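DUF3822 family protein (Bacteroides thetaiotaomicron VPI-5482, PDB 3HRG) is of unknown function but has an actin-like ATPase fold, which suggests kinship with the nucleotide-binding proteins of that superfamily. Local coordinates at residues P146-F151 with Y175-G180; N159-Y164 with Q211-L216; L216-T221 with V239-P244. All coordinates share one frame; numbering follows the deposited sequence. Where two conformers were deposited one is given.

Overall arrangement
All three contacts converge on one mixed five-stranded sheet, whose order is 181-189, 171-178, 162-167, 215-220, 239-241. Contact 2 joins its third and fourth strands and contact 3 its fourth and fifth, their centres about 13 Å apart and L216 common to both. Contact 1 sets helix 144-154 against the second strand, with its centre about 12 Å from that of contact 2 and about 14 Å from that of contact 3. The first two are tied by Y164 N and Y175 O, 2.8 Å apart, and F151 CE1 reaches M242 SE of contact 3 at 3.6 Å. A bound ligand of unknown identity lies about 10 Å from the side chain of Y175.

Contact 1 of 3, residues P146-F151 with Y175-G180; sequences PLIEYF and YCFERG
F177, on the strand, carries CG opposite its own carbonyl carbon and next to its backbone N (chi1 -63°), a setting that swings the ring up against helix 146-151, where CE1 comes to 3.5 Å from F151 CB. F151 C stands 4.0 Å above one face of that ring, offset toward the rim. I148 O approaches the same ring obliquely, 3.7 Å from F177 CZ. F177 thus meets helix backbone atoms as well as F151 CB and I148 CG2.

Y175, two residues earlier, has the same choice of first torsion and brings its ring against three helix side chains. I148 runs across it at roughly a right angle, CG1 lying 3.7 Å from Y175 CD1. On the CD2/CE2 side of the ring F151 CE2 comes obliquely to 3.9 Å from Y175 CD2, and L147 CD1 lies as close to Y175 CE2. The F151 and Y175 rings, with centroids 5.9 Å apart and planes at 40°, are neither stacked nor edge-to-face. The tyrosine hydroxyl is hydrogen-bonded to S144 OG at the start of the helix, which fixes the far end of the ring.

No hydrogen bond links the two segments, and all five touching residues are buried, as expected of apolar helix-on-sheet packing. The axes of the two short segments point the same general way, inclined by 30°, at a closest approach of 9.5 Å. A helix laid on a five-stranded sheet of order 3-2-1-4-5 is characteristic of the ribonuclease H-like domain, the building block of actin-like ATPases.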
loop_
_atom_site.group_PDB
_atom_site.type_symbol
_atom_site.label_atom_id
_atom_site.label_comp_id
_atom_site.label_asym_id
_atom_site.label_seq_id
_atom_site.Cartn_x
_atom_site.Cartn_y
_atom_site.Cartn_z
ATOM N N PRO A 146 -4.126 3.058 3.729
ATOM C CA PRO A 146 -4.601 4.196 2.948
ATOM C C PRO A 146 -5.209 3.802 1.594
ATOM O O PRO A 146 -6.086 4.505 1.126
ATOM C CB PRO A 146 -3.319 5.031 2.721
ATOM C CG PRO A 146 -2.191 4.050 3.004
ATOM C CD PRO A 146 -2.687 3.196 4.056
ATOM N N LEU A 147 -4.748 2.718 0.961
ATOM C CA LEU A 147 -5.297 2.321 -0.330
ATOM C C LEU A 147 -6.781 1.936 -0.205
ATOM O O LEU A 147 -7.599 2.355 -1.013
ATOM C CB LEU A 147 -4.486 1.211 -0.996
ATOM C CG LEU A 147 -3.120 1.565 -1.599
ATOM C CD1 LEU A 147 -2.478 0.345 -2.266
ATOM C CD2 LEU A 147 -3.221 2.690 -2.613
ATOM N N ILE A 148 -7.116 1.188 0.828
ATOM C CA ILE A 148 -8.505 0.780 1.067
ATOM C C ILE A 148 -9.379 1.977 1.350
ATOM O O ILE A 148 -10.459 2.093 0.772
ATOM C CB ILE A 148 -8.604 -0.213 2.231
ATOM C CG1 ILE A 148 -8.041 -1.542 1.769
ATOM C CG2 ILE A 148 -10.063 -0.369 2.689
ATOM C CD1 ILE A 148 -7.798 -2.557 2.857
ATOM N N GLU A 149 -8.907 2.908 2.185
ATOM C CA GLU A 149 -9.711 4.105 2.458
ATOM C C GLU A 149 -9.975 4.921 1.177
ATOM O O GLU A 149 -11.091 5.390 0.923
ATOM C CB GLU A 149 -9.050 4.994 3.509
ATOM C CG GLU A 149 -8.853 4.267 4.804
ATOM C CD GLU A 149 -8.514 5.151 5.970
ATOM O OE1 GLU A 149 -8.386 6.381 5.795
ATOM O OE2 GLU A 149 -8.416 4.586 7.082
ATOM N N TYR A 150 -8.938 5.088 0.384
ATOM C CA TYR A 150 -9.026 5.825 -0.867
ATOM C C TYR A 150 -9.940 5.118 -1.890
ATOM O O TYR A 150 -10.851 5.722 -2.445
ATOM C CB TYR A 150 -7.624 5.976 -1.447
ATOM C CG TYR A 150 -7.536 6.749 -2.747
ATOM C CD1 TYR A 150 -7.522 8.133 -2.748
ATOM C CD2 TYR A 150 -7.433 6.085 -3.976
ATOM C CE1 TYR A 150 -7.413 8.869 -3.948
ATOM C CE2 TYR A 150 -7.343 6.808 -5.188
ATOM C CZ TYR A 150 -7.317 8.197 -5.146
ATOM O OH TYR A 150 -7.221 8.926 -6.288
ATOM N N PHE A 151 -9.666 3.858 -2.157
ATOM C CA PHE A 151 -10.475 3.097 -3.111
ATOM C C PHE A 151 -11.943 2.926 -2.641
ATOM O O PHE A 151 -12.849 2.921 -3.454
ATOM C CB PHE A 151 -9.880 1.735 -3.385
ATOM C CG PHE A 151 -8.515 1.753 -4.080
ATOM C CD1 PHE A 151 -8.232 2.596 -5.139
ATOM C CD2 PHE A 151 -7.568 0.799 -3.735
ATOM C CE1 PHE A 151 -7.001 2.527 -5.791
ATOM C CE2 PHE A 151 -6.316 0.729 -4.374
ATOM C CZ PHE A 151 -6.036 1.583 -5.400
ATOM N N TYR A 175 -7.978 -5.295 -4.169
ATOM C CA TYR A 175 -8.951 -4.682 -3.254
ATOM C C TYR A 175 -10.289 -4.597 -3.983
ATOM O O TYR A 175 -10.419 -3.882 -4.993
ATOM C CB TYR A 175 -8.501 -3.297 -2.823
ATOM C CG TYR A 175 -7.082 -3.273 -2.301
ATOM C CD1 TYR A 175 -6.787 -3.649 -0.992
ATOM C CD2 TYR A 175 -6.028 -2.917 -3.135
ATOM C CE1 TYR A 175 -5.457 -3.638 -0.501
ATOM C CE2 TYR A 175 -4.693 -2.866 -2.653
ATOM C CZ TYR A 175 -4.426 -3.254 -1.348
ATOM O OH TYR A 175 -3.130 -3.255 -0.886
ATOM N N CYS A 176 -11.292 -5.300 -3.467
ATOM C CA CYS A 176 -12.603 -5.363 -4.121
ATOM C C CYS A 176 -13.695 -4.711 -3.292
ATOM O O CYS A 176 -13.727 -4.886 -2.074
ATOM C CB CYS A 176 -12.984 -6.820 -4.428
ATOM S SG CYS A 176 -11.836 -7.584 -5.549
ATOM N N PHE A 177 -14.625 -4.024 -3.982
ATOM C CA PHE A 177 -15.673 -3.268 -3.313
ATOM C C PHE A 177 -17.044 -3.317 -3.932
ATOM O O PHE A 177 -17.186 -3.479 -5.137
ATOM C CB PHE A 177 -15.314 -1.767 -3.315
ATOM C CG PHE A 177 -14.082 -1.434 -2.561
ATOM C CD1 PHE A 177 -12.834 -1.498 -3.181
ATOM C CD2 PHE A 177 -14.150 -1.081 -1.221
ATOM C CE1 PHE A 177 -11.686 -1.168 -2.452
ATOM C CE2 PHE A 177 -13.022 -0.753 -0.520
ATOM C CZ PHE A 177 -11.801 -0.802 -1.117
ATOM N N GLU A 178 -18.045 -3.101 -3.074
ATOM C CA GLU A 178 -19.425 -2.964 -3.492
ATOM C C GLU A 178 -19.928 -1.762 -2.715
ATOM O O GLU A 178 -20.018 -1.834 -1.492
ATOM C CB GLU A 178 -20.273 -4.207 -3.178
ATOM C CG GLU A 178 -21.748 -4.047 -3.581
ATOM C CD GLU A 178 -22.550 -5.321 -3.448
ATOM O OE1 GLU A 178 -22.064 -6.328 -2.881
ATOM O OE2 GLU A 178 -23.668 -5.313 -3.957
ATOM N N ARG A 179 -20.214 -0.675 -3.447
ATOM C CA ARG A 179 -20.720 0.601 -2.912
ATOM C C ARG A 179 -20.005 1.006 -1.612
ATOM O O ARG A 179 -20.613 1.231 -0.572
ATOM C CB ARG A 179 -22.241 0.541 -2.742
ATOM C CG ARG A 179 -22.926 1.902 -2.545
ATOM C CD ARG A 179 -24.434 1.745 -2.551
ATOM N NE ARG A 179 -25.112 3.032 -2.508
ATOM N N GLY A 180 -18.683 1.086 -1.705
ATOM C CA GLY A 180 -17.873 1.463 -0.582
ATOM C C GLY A 180 -17.567 0.386 0.450
ATOM O O GLY A 180 -16.726 0.651 1.301
#

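Contact 2 of 3, residues N159-Y164 with Q211-L216; sequences NSKKMY and QERDEL
The carboxylate of D214 lies between K161 and R213, whose nitrogens reach OD1 from opposite faces of its plane. K161 N donates to D214 OD1 at 2.9 Å from well above the plane, 53° out of it, whereas R213 NE comes to the same oxygen at 2.6 Å from 37° on the other side. Seen from the guanidinium, OD1 lies at the edge and in plane; R213 NH2 grips D214 OD2 on its syn lone pair, completing a side-on, two-nitrogen salt bridge. This clamp stands at the entrance to a parallel strand pair, central strand 162-167 with 215-220, in the five-stranded sheet of a ribonuclease H-like domain.

Past it the backbones pair in parallel register. E215 N bonds to K161 O at 3.0 Å, and M163 N to E215 O at 2.8 Å. M163 and L216 share a face of the sheet and cross obliquely, with M163 CG 3.7 Å from L216 CD1, both touching helix 193-206.

K162 and E215 lie side by side on the other face without a salt bridge: K162 NZ and E215 OE1 are 5.1 Å apart, and OE1 bonds instead to H217 NE2. A bend at the end of the lysine (chi4 74°) turns its ammonium back toward the turn before the strand: the carbonyls of S155, L157 and G158 lie within bonding distance, and NZ meets S160 O at 2.8 Å and bonds also to S160 OG.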
loop_
_atom_site.group_PDB
_atom_site.type_symbol
_atom_site.label_atom_id
_atom_site.label_comp_id
_atom_site.label_asym_id
_atom_site.label_seq_id
_atom_site.Cartn_x
_atom_site.Cartn_y
_atom_site.Cartn_z
ATOM N N ASN A 159 -23.050 2.194 -9.999
ATOM C CA ASN A 159 -23.658 1.006 -9.388
ATOM C C ASN A 159 -23.054 -0.348 -9.794
ATOM O O ASN A 159 -23.780 -1.349 -9.918
ATOM C CB ASN A 159 -25.176 0.998 -9.667
ATOM C CG ASN A 159 -25.516 1.109 -11.148
ATOM O OD1 ASN A 159 -24.656 1.386 -11.982
ATOM N ND2 ASN A 159 -26.792 0.907 -11.476
ATOM N N SER A 160 -21.761 -0.352 -10.091
ATOM C CA SER A 160 -21.031 -1.564 -10.392
ATOM C C SER A 160 -20.098 -1.918 -9.239
ATOM O O SER A 160 -19.726 -1.026 -8.451
ATOM C CB SER A 160 -20.193 -1.299 -11.635
ATOM O OG SER A 160 -19.279 -0.204 -11.390
ATOM N N LYS A 161 -19.749 -3.205 -9.112
ATOM C CA LYS A 161 -18.743 -3.636 -8.131
ATOM C C LYS A 161 -17.415 -3.303 -8.769
ATOM O O LYS A 161 -17.288 -3.239 -10.005
ATOM C CB LYS A 161 -18.795 -5.118 -7.798
ATOM C CG LYS A 161 -20.100 -5.572 -7.185
ATOM C CD LYS A 161 -20.046 -7.036 -6.818
ATOM C CE LYS A 161 -21.374 -7.540 -6.291
ATOM N NZ LYS A 161 -21.227 -8.972 -5.884
ATOM N N LYS A 162 -16.398 -3.110 -7.947
ATOM C CA LYS A 162 -15.114 -2.690 -8.481
ATOM C C LYS A 162 -13.953 -3.453 -7.879
ATOM O O LYS A 162 -13.941 -3.755 -6.684
ATOM C CB LYS A 162 -14.962 -1.177 -8.283
ATOM C CG LYS A 162 -15.989 -0.371 -9.144
ATOM C CD LYS A 162 -16.017 1.039 -8.806
ATOM C CE LYS A 162 -17.146 1.776 -9.483
ATOM N NZ LYS A 162 -18.483 1.487 -8.891
HETATM N N MSE A 163 -13.008 -3.793 -8.745
HETATM C CA MSE A 163 -11.778 -4.442 -8.342
HETATM C C MSE A 163 -10.653 -3.456 -8.630
HETATM O O MSE A 163 -10.495 -3.022 -9.788
HETATM C CB MSE A 163 -11.523 -5.730 -9.160
HETATM C CG MSE A 163 -10.204 -6.373 -8.799
HETATM SE SE MSE A 163 -9.884 -8.084 -9.690
HETATM C CE MSE A 163 -11.287 -9.103 -8.914
ATOM N N TYR A 164 -9.887 -3.097 -7.607
ATOM C CA TYR A 164 -8.723 -2.195 -7.737
ATOM C C TYR A 164 -7.497 -3.061 -7.519
ATOM O O TYR A 164 -7.409 -3.729 -6.508
ATOM C CB TYR A 164 -8.742 -1.044 -6.730
ATOM C CG TYR A 164 -9.895 -0.114 -6.947
ATOM C CD1 TYR A 164 -9.785 0.965 -7.816
ATOM C CD2 TYR A 164 -11.106 -0.318 -6.304
ATOM C CE1 TYR A 164 -10.850 1.821 -8.044
ATOM C CE2 TYR A 164 -12.197 0.558 -6.525
ATOM C CZ TYR A 164 -12.061 1.597 -7.404
ATOM O OH TYR A 164 -13.107 2.463 -7.618
ATOM N N GLN A 211 -18.941 -10.159 -15.569
ATOM C CA GLN A 211 -17.996 -9.837 -16.650
ATOM C C GLN A 211 -18.368 -8.607 -17.506
ATOM O O GLN A 211 -17.472 -7.956 -18.011
ATOM C CB GLN A 211 -17.751 -11.043 -17.551
ATOM C CG GLN A 211 -17.055 -12.201 -16.854
ATOM C CD GLN A 211 -16.829 -13.344 -17.812
ATOM O OE1 GLN A 211 -17.494 -14.387 -17.733
ATOM N NE2 GLN A 211 -15.961 -13.126 -18.780
ATOM N N GLU A 212 -19.659 -8.293 -17.613
ATOM C CA GLU A 212 -20.168 -7.116 -18.348
ATOM C C GLU A 212 -20.294 -5.808 -17.556
ATOM O O GLU A 212 -19.938 -4.758 -18.067
ATOM C CB GLU A 212 -21.577 -7.443 -18.950
ATOM C CG GLU A 212 -22.477 -6.216 -19.414
ATOM C CD GLU A 212 -21.882 -5.365 -20.562
ATOM O OE1 GLU A 212 -21.337 -5.906 -21.554
ATOM O OE2 GLU A 212 -21.976 -4.128 -20.481
ATOM N N ARG A 213 -20.854 -5.894 -16.348
ATOM C CA ARG A 213 -21.143 -4.739 -15.478
ATOM C C ARG A 213 -19.983 -4.268 -14.602
ATOM O O ARG A 213 -19.693 -3.070 -14.526
ATOM C CB ARG A 213 -22.298 -5.109 -14.525
ATOM C CG ARG A 213 -22.755 -4.048 -13.467
ATOM C CD ARG A 213 -23.656 -4.731 -12.413
ATOM N NE ARG A 213 -22.863 -5.588 -11.492
ATOM C CZ ARG A 213 -23.326 -6.644 -10.806
ATOM N NH1 ARG A 213 -24.583 -7.061 -10.948
ATOM N NH2 ARG A 213 -22.514 -7.339 -10.003
ATOM N N ASP A 214 -19.318 -5.213 -13.936
ATOM C CA ASP A 214 -18.262 -4.857 -12.952
ATOM C C ASP A 214 -16.953 -4.371 -13.567
ATOM O O ASP A 214 -16.663 -4.658 -14.707
ATOM C CB ASP A 214 -18.160 -5.972 -11.911
ATOM C CG ASP A 214 -19.493 -6.227 -11.226
ATOM O OD1 ASP A 214 -20.274 -5.289 -11.037
ATOM O OD2 ASP A 214 -19.780 -7.366 -10.847
ATOM N N GLU A 215 -16.153 -3.668 -12.766
ATOM C CA GLU A 215 -14.964 -3.016 -13.303
ATOM C C GLU A 215 -13.664 -3.373 -12.646
ATOM O O GLU A 215 -13.608 -3.576 -11.442
ATOM C CB GLU A 215 -15.137 -1.474 -13.217
ATOM C CG GLU A 215 -16.341 -0.943 -14.002
ATOM C CD GLU A 215 -16.540 0.581 -13.936
ATOM O OE1 GLU A 215 -15.770 1.318 -13.265
ATOM O OE2 GLU A 215 -17.500 1.038 -14.575
ATOM N N LEU A 216 -12.616 -3.423 -13.480
ATOM C CA LEU A 216 -11.250 -3.651 -13.036
ATOM C C LEU A 216 -10.482 -2.357 -13.295
ATOM O O LEU A 216 -10.468 -1.851 -14.446
ATOM C CB LEU A 216 -10.577 -4.815 -13.775
ATOM C CG LEU A 216 -9.080 -4.963 -13.547
ATOM C CD1 LEU A 216 -8.777 -5.120 -12.026
ATOM C CD2 LEU A 216 -8.503 -6.129 -14.387
#

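Contact 3 of 3, residues L216-T221 with V239-P244; sequences LHLTGT and VFIMNP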
loop_
_atom_site.group_PDB
_atom_site.type_symbol
_atom_site.label_atom_id
_atom_site.label_comp_id
_atom_site.label_asym_id
_atom_site.label_seq_id
_atom_site.Cartn_x
_atom_site.Cartn_y
_atom_site.Cartn_z
ATOM N N LEU A 216 -12.616 -3.423 -13.480
ATOM C CA LEU A 216 -11.250 -3.651 -13.036
ATOM C C LEU A 216 -10.482 -2.357 -13.295
ATOM O O LEU A 216 -10.468 -1.851 -14.446
ATOM C CB LEU A 216 -10.577 -4.815 -13.775
ATOM C CG LEU A 216 -9.080 -4.963 -13.547
ATOM C CD1 LEU A 216 -8.777 -5.120 -12.026
ATOM C CD2 LEU A 216 -8.503 -6.129 -14.387
ATOM N N HIS A 217 -9.854 -1.838 -12.249
ATOM C CA HIS A 217 -9.030 -0.628 -12.282
ATOM C C HIS A 217 -7.592 -1.004 -11.880
ATOM O O HIS A 217 -7.352 -1.567 -10.814
ATOM C CB HIS A 217 -9.620 0.442 -11.372
ATOM C CG HIS A 217 -10.980 0.912 -11.793
ATOM N ND1 HIS A 217 -11.184 2.127 -12.400
ATOM C CD2 HIS A 217 -12.203 0.327 -11.700
ATOM C CE1 HIS A 217 -12.476 2.277 -12.671
ATOM N NE2 HIS A 217 -13.117 1.198 -12.259
ATOM N N LEU A 218 -6.644 -0.714 -12.754
ATOM C CA LEU A 218 -5.246 -1.080 -12.549
ATOM C C LEU A 218 -4.346 0.120 -12.309
ATOM O O LEU A 218 -4.534 1.186 -12.916
ATOM C CB LEU A 218 -4.737 -1.809 -13.802
ATOM C CG LEU A 218 -5.397 -3.125 -14.171
ATOM C CD1 LEU A 218 -5.018 -3.541 -15.583
ATOM C CD2 LEU A 218 -5.017 -4.184 -13.164
ATOM N N THR A 219 -3.385 -0.045 -11.409
ATOM C CA THR A 219 -2.408 0.984 -11.149
ATOM C C THR A 219 -1.078 0.335 -10.766
ATOM O O THR A 219 -1.041 -0.852 -10.429
ATOM C CB THR A 219 -2.891 1.986 -10.075
ATOM O OG1 THR A 219 -1.972 3.093 -10.047
ATOM C CG2 THR A 219 -2.996 1.356 -8.719
ATOM N N GLY A 220 0.018 1.097 -10.844
ATOM C CA GLY A 220 1.347 0.601 -10.462
ATOM C C GLY A 220 2.356 0.280 -11.557
ATOM O O GLY A 220 2.437 0.958 -12.582
ATOM N N THR A 221 3.141 -0.768 -11.325
ATOM C CA THR A 221 4.208 -1.167 -12.240
ATOM C C THR A 221 3.660 -2.052 -13.367
ATOM O O THR A 221 3.766 -3.275 -13.329
ATOM C CB THR A 221 5.305 -1.896 -11.453
ATOM O OG1 THR A 221 4.775 -3.102 -10.926
ATOM C CG2 THR A 221 5.817 -1.035 -10.283
ATOM N N VAL A 239 -12.262 -2.555 -18.287
ATOM C CA VAL A 239 -10.913 -2.511 -17.692
ATOM C C VAL A 239 -10.319 -1.117 -17.906
ATOM O O VAL A 239 -10.358 -0.595 -19.017
ATOM C CB VAL A 239 -9.938 -3.546 -18.301
ATOM C CG1 VAL A 239 -8.596 -3.512 -17.534
ATOM C CG2 VAL A 239 -10.505 -4.940 -18.253
ATOM N N PHE A 240 -9.792 -0.521 -16.846
ATOM C CA PHE A 240 -9.203 0.833 -16.916
ATOM C C PHE A 240 -7.835 0.931 -16.260
ATOM O O PHE A 240 -7.517 0.140 -15.369
ATOM C CB PHE A 240 -10.106 1.826 -16.186
ATOM C CG PHE A 240 -11.511 1.810 -16.652
ATOM C CD1 PHE A 240 -11.904 2.591 -17.720
ATOM C CD2 PHE A 240 -12.453 1.012 -16.013
ATOM C CE1 PHE A 240 -13.228 2.561 -18.175
ATOM C CE2 PHE A 240 -13.780 0.993 -16.456
ATOM C CZ PHE A 240 -14.166 1.757 -17.535
ATOM N N ILE A 241 -7.020 1.868 -16.753
ATOM C CA ILE A 241 -5.720 2.178 -16.177
ATOM C C ILE A 241 -5.992 3.445 -15.410
ATOM O O ILE A 241 -6.385 4.464 -16.007
ATOM C CB ILE A 241 -4.623 2.457 -17.207
ATOM C CG1 ILE A 241 -4.449 1.265 -18.141
ATOM C CG2 ILE A 241 -3.278 2.818 -16.484
ATOM C CD1 ILE A 241 -4.038 0.070 -17.459
HETATM N N MSE A 242 -5.806 3.389 -14.104
HETATM C CA MSE A 242 -6.087 4.514 -13.252
HETATM C C MSE A 242 -5.159 5.696 -13.483
HETATM O O MSE A 242 -4.026 5.540 -13.924
HETATM C CB MSE A 242 -5.932 4.144 -11.781
HETATM C CG MSE A 242 -6.809 3.064 -11.295
HETATM SE SE MSE A 242 -6.593 2.949 -9.385
HETATM C CE MSE A 242 -7.645 4.512 -8.848
ATOM N N ASN A 243 -5.693 6.862 -13.133
ATOM C CA ASN A 243 -5.000 8.132 -13.175
ATOM C C ASN A 243 -4.927 8.492 -11.673
ATOM O O ASN A 243 -5.969 8.612 -11.019
ATOM C CB ASN A 243 -5.795 9.141 -14.000
ATOM C CG ASN A 243 -5.120 10.490 -14.119
ATOM O OD1 ASN A 243 -3.990 10.687 -13.682
ATOM N ND2 ASN A 243 -5.819 11.435 -14.737
ATOM N N PRO A 244 -3.717 8.588 -11.090
ATOM C CA PRO A 244 -2.401 8.403 -11.693
ATOM C C PRO A 244 -2.083 6.920 -11.928
ATOM O O PRO A 244 -2.625 6.029 -11.226
ATOM C CB PRO A 244 -1.450 9.018 -10.653
ATOM C CG PRO A 244 -2.121 8.786 -9.346
ATOM C CD PRO A 244 -3.624 8.699 -9.616
#
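H217 and F240 lie side by side and point the same way, their rings nearly parallel, at 25°, but slid so far apart that they barely overlap. The centroids are 5.0 Å apart, and the real contact is local: F240 CD2 stands over one face of the imidazole, toward its rim, 3.6 Å from H217 CE1. The Y164 ring also meets the histidine, at a shallow angle. Were H217 replaced by an alanine, F240 CD2 would probably lose the imidazole face it rests on and E215 OE1 its NE2 partner.

Directed to the opposite face of the sheet, L216 and V239 also run alongside each other, L216 CD2 being 4.1 Å from V239 CG1. L218 crosses both of its neighbours obliquely, with CD1 at 4.1 Å from V239 CG1 and similarly close to I241 CD1. Helix 225-235 covers this leucine face through M229 and L232. It is the crossover helix of a beta-alpha-beta unit whose two parallel strands, 215-220 and 239-241, are adjacent. Their backbones confirm the register: F240 N bonds to L216 O at 2.8 Å, L218 N to F240 O at 2.9 Å, and M242 N to L218 O at 2.8 Å.

Beyond the last bond the selenomethionine M242 bends at its final torsion (chi3 76°) and slants across T219, with SE 3.9 Å from T219 CB. Its CG packs on the CB of H217, while I248 of helix 248-255 touches both M242 and T219.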